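Local coordinates for single-stranded DNA-binding protein (Mycobacterium smegmatis, PDB 5GQO) that probably binds single-stranded DNA through an OB-fold domain, as members of the single-strand binding protein family generally do, and assembles as a tetramer, at residues L48-V53 with T75-G80. Numbering follows the deposited sequence.
Sequences LYKFRV and TVNCWG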
ATOM      1  N   LEU B  48       3.600  24.221   7.495  1.00 49.18           N
ATOM      2  CA  LEU B  48       4.227  23.121   6.826  1.00 49.47           C
ATOM      3  C   LEU B  48       5.485  22.729   7.592  1.00 51.76           C
ATOM      4  O   LEU B  48       6.285  23.596   7.960  1.00 46.72           O
ATOM      5  CB  LEU B  48       4.651  23.520   5.414  1.00 51.96           C
ATOM      6  CG  LEU B  48       5.497  22.482   4.636  1.00 49.77           C
ATOM      7  CD1 LEU B  48       4.692  21.213   4.424  1.00 52.08           C
ATOM      8  CD2 LEU B  48       5.960  23.056   3.319  1.00 51.46           C
ATOM      9  N   TYR B  49       5.692  21.423   7.739  1.00 47.69           N
ATOM     10  CA  TYR B  49       6.914  20.899   8.287  1.00 41.76           C
ATOM     11  C   TYR B  49       7.349  19.790   7.396  1.00 40.25           C
ATOM     12  O   TYR B  49       6.643  18.816   7.175  1.00 47.57           O
ATOM     13  CB  TYR B  49       6.625  20.380   9.658  1.00 46.53           C
ATOM     14  CG  TYR B  49       7.819  20.220  10.536  1.00 51.86           C
ATOM     15  CD1 TYR B  49       8.526  21.325  10.975  1.00 57.60           C
ATOM     16  CD2 TYR B  49       8.210  18.961  10.992  1.00 52.18           C
ATOM     17  CE1 TYR B  49       9.612  21.176  11.817  1.00 62.72           C
ATOM     18  CE2 TYR B  49       9.281  18.801  11.829  1.00 53.29           C
ATOM     19  CZ  TYR B  49       9.983  19.910  12.239  1.00 63.82           C
ATOM     20  OH  TYR B  49      11.046  19.770  13.091  1.00 65.64           O
ATOM     21  N   LYS B  50       8.531  19.936   6.848  1.00 41.26           N
ATOM     22  CA  LYS B  50       8.949  19.058   5.828  1.00 42.99           C
ATOM     23  C   LYS B  50      10.376  18.601   6.011  1.00 44.51           C
ATOM     24  O   LYS B  50      11.210  19.296   6.585  1.00 44.40           O
ATOM     25  CB  LYS B  50       8.774  19.738   4.496  1.00 46.01           C
ATOM     26  CG  LYS B  50       9.622  20.947   4.261  1.00 54.49           C
ATOM     27  CD  LYS B  50       9.651  21.281   2.782  1.00 67.10           C
ATOM     28  CE  LYS B  50      10.776  20.566   2.045  1.00 77.58           C
ATOM     29  NZ  LYS B  50      10.761  20.818   0.570  1.00 79.19           N
ATOM     30  N   PHE B  51      10.671  17.420   5.501  1.00 41.05           N
ATOM     31  CA  PHE B  51      11.942  16.799   5.792  1.00 35.93           C
ATOM     32  C   PHE B  51      12.148  15.673   4.858  1.00 40.95           C
ATOM     33  O   PHE B  51      11.241  15.262   4.123  1.00 45.70           O
ATOM     34  CB  PHE B  51      11.965  16.335   7.275  1.00 38.62           C
ATOM     35  CG  PHE B  51      10.750  15.540   7.717  1.00 35.05           C
ATOM     36  CD1 PHE B  51      10.726  14.198   7.557  1.00 38.03           C
ATOM     37  CD2 PHE B  51       9.654  16.138   8.263  1.00 39.21           C
ATOM     38  CE1 PHE B  51       9.613  13.431   7.918  1.00 38.76           C
ATOM     39  CE2 PHE B  51       8.541  15.383   8.667  1.00 40.61           C
ATOM     40  CZ  PHE B  51       8.515  14.028   8.466  1.00 34.76           C
ATOM     41  N   ARG B  52      13.347  15.127   4.888  1.00 46.97           N
ATOM     42  CA  ARG B  52      13.716  14.067   3.961  1.00 47.36           C
ATOM     43  C   ARG B  52      13.764  12.738   4.708  1.00 42.78           C
ATOM     44  O   ARG B  52      14.179  12.694   5.862  1.00 45.85           O
ATOM     45  CB  ARG B  52      15.086  14.433   3.469  1.00 57.51           C
ATOM     46  CG  ARG B  52      15.477  13.904   2.114  1.00 65.25           C
ATOM     47  CD  ARG B  52      15.570  15.024   1.124  1.00 62.91           C
ATOM     48  NE  ARG B  52      14.892  14.581  -0.071  1.00 66.52           N
ATOM     49  CZ  ARG B  52      15.411  13.709  -0.923  1.00 71.23           C
ATOM     50  NH1 ARG B  52      14.711  13.354  -2.002  1.00 68.51           N
ATOM     51  NH2 ARG B  52      16.635  13.209  -0.709  1.00 73.49           N
ATOM     52  N   VAL B  53      13.298  11.667   4.063  1.00 41.69           N
ATOM     53  CA  VAL B  53      13.271  10.328   4.670  1.00 42.49           C
ATOM     54  C   VAL B  53      14.022   9.335   3.785  1.00 42.47           C
ATOM     55  O   VAL B  53      13.850   9.339   2.564  1.00 40.87           O
ATOM     56  CB  VAL B  53      11.847   9.783   4.919  1.00 37.69           C
ATOM     57  CG1 VAL B  53      11.911   8.348   5.469  1.00 38.25           C
ATOM     58  CG2 VAL B  53      11.121  10.653   5.916  1.00 38.79           C
ATOM     59  N   THR B  75      10.898  13.323   0.022  1.00 41.12           N
ATOM     60  CA  THR B  75      10.595  14.492   0.826  1.00 41.28           C
ATOM     61  C   THR B  75       9.186  14.255   1.379  1.00 37.42           C
ATOM     62  O   THR B  75       8.312  13.847   0.644  1.00 40.21           O
ATOM     63  CB  THR B  75      10.668  15.749  -0.067  1.00 42.34           C
ATOM     64  OG1 THR B  75      11.997  15.899  -0.559  1.00 42.71           O
ATOM     65  CG2 THR B  75      10.254  16.995   0.670  1.00 42.77           C
ATOM     66  N   VAL B  76       8.986  14.497   2.660  1.00 35.17           N
ATOM     67  CA  VAL B  76       7.690  14.339   3.310  1.00 36.93           C
ATOM     68  C   VAL B  76       7.198  15.717   3.715  1.00 40.49           C
ATOM     69  O   VAL B  76       7.977  16.504   4.235  1.00 43.39           O
ATOM     70  CB  VAL B  76       7.817  13.514   4.587  1.00 34.01           C
ATOM     71  CG1 VAL B  76       6.468  13.303   5.197  1.00 35.48           C
ATOM     72  CG2 VAL B  76       8.462  12.180   4.281  1.00 36.55           C
ATOM     73  N   ASN B  77       5.916  15.994   3.512  1.00 39.23           N
ATOM     74  CA  ASN B  77       5.339  17.262   3.863  1.00 37.89           C
ATOM     75  C   ASN B  77       4.246  17.029   4.873  1.00 37.94           C
ATOM     76  O   ASN B  77       3.289  16.356   4.572  1.00 40.47           O
ATOM     77  CB  ASN B  77       4.676  17.898   2.671  1.00 39.10           C
ATOM     78  CG  ASN B  77       5.625  18.227   1.570  1.00 41.07           C
ATOM     79  OD1 ASN B  77       6.725  18.699   1.785  1.00 43.67           O
ATOM     80  ND2 ASN B  77       5.181  18.001   0.355  1.00 44.79           N
ATOM     81  N   CYS B  78       4.356  17.626   6.055  1.00 38.50           N
ATOM     82  CA  CYS B  78       3.300  17.570   7.023  1.00 37.65           C
ATOM     83  C   CYS B  78       2.648  18.954   7.211  1.00 40.17           C
ATOM     84  O   CYS B  78       3.312  19.987   7.199  1.00 38.73           O
ATOM     85  CB  CYS B  78       3.887  17.104   8.335  1.00 40.77           C
ATOM     86  SG  CYS B  78       4.884  15.629   8.206  1.00 39.63           S
ATOM     87  N   TRP B  79       1.345  18.956   7.405  1.00 39.68           N
ATOM     88  CA  TRP B  79       0.556  20.166   7.467  1.00 41.92           C
ATOM     89  C   TRP B  79      -0.292  20.109   8.711  1.00 42.11           C
ATOM     90  O   TRP B  79      -0.631  19.034   9.198  1.00 43.62           O
ATOM     91  CB  TRP B  79      -0.404  20.255   6.249  1.00 44.37           C
ATOM     92  CG  TRP B  79       0.263  20.408   4.917  1.00 43.45           C
ATOM     93  CD1 TRP B  79       0.567  19.425   4.031  1.00 45.44           C
ATOM     94  CD2 TRP B  79       0.692  21.628   4.319  1.00 49.10           C
ATOM     95  NE1 TRP B  79       1.202  19.956   2.929  1.00 44.32           N
ATOM     96  CE2 TRP B  79       1.283  21.313   3.090  1.00 48.09           C
ATOM     97  CE3 TRP B  79       0.632  22.968   4.708  1.00 53.34           C
ATOM     98  CZ2 TRP B  79       1.811  22.294   2.250  1.00 51.51           C
ATOM     99  CZ3 TRP B  79       1.178  23.944   3.879  1.00 49.67           C
ATOM    100  CH2 TRP B  79       1.739  23.604   2.663  1.00 53.04           C
ATOM    101  N   GLY B  80      -0.680  21.262   9.217  1.00 42.54           N
ATOM    102  CA  GLY B  80      -1.723  21.296  10.243  1.00 41.53           C
ATOM    103  C   GLY B  80      -1.294  20.695  11.559  1.00 40.57           C
ATOM    104  O   GLY B  80      -0.129  20.841  12.002  1.00 42.78           O
TER
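Cys78 O accepts a hydrogen bond from Tyr49 N at 2.8 Å and also meets Leu48 CA at 3.3 Å in a CA-H...O contact, while Cys78 N returns a bond to Tyr49 O. A second hydrogen-bonded pair, Phe51 with Val76, repeats the exchange; its Val76 N to Phe51 O bond is almost straight, 175° at the hydrogen. This is the antiparallel pairing of strands 46-55 and 73-79 in the curled sheet of the OB fold, with strand 33-43 bonded to the other edge of 46-55 and strand 117-122 running parallel beside 73-79. One face, carrying Tyr49, Phe51, Val76 and Cys78, turns inward beneath helix 80-89, whose Val86 touches the side chains of both Tyr49 and Phe51. With chi1 at 49°, CG lies between the backbone N and the carbonyl carbon, bringing the Phe51 ring across to Val76, whose CB sits over one face, 4.2 Å from the centroid. Cys78 SG approaches the same ring obliquely, 3.7 Å from Phe51 CE2; a small, polarisable thiol suits this buried place. Val76 CG2 also meets Val53 CG2; beta-branched valine suits an extended strand.

The other face, partly exposed, suits polar and charged side chains. The Thr75 hydroxyl accepts from Arg52 NE (OG1 to NE 3.2 Å) within the guanidinium plane, the long arginine bending at chi2 and chi3. Lys50 lays its aliphatic part beside Asn77 OD1 and Thr75 CG2, and Asn77 ND2 is held by Glu119. With CG anti to the backbone N (chi1 173°), Leu48 places CD1 over the six-membered ring of Trp79, 3.9 Å from its centroid, a CH-pi contact on a broad indole face.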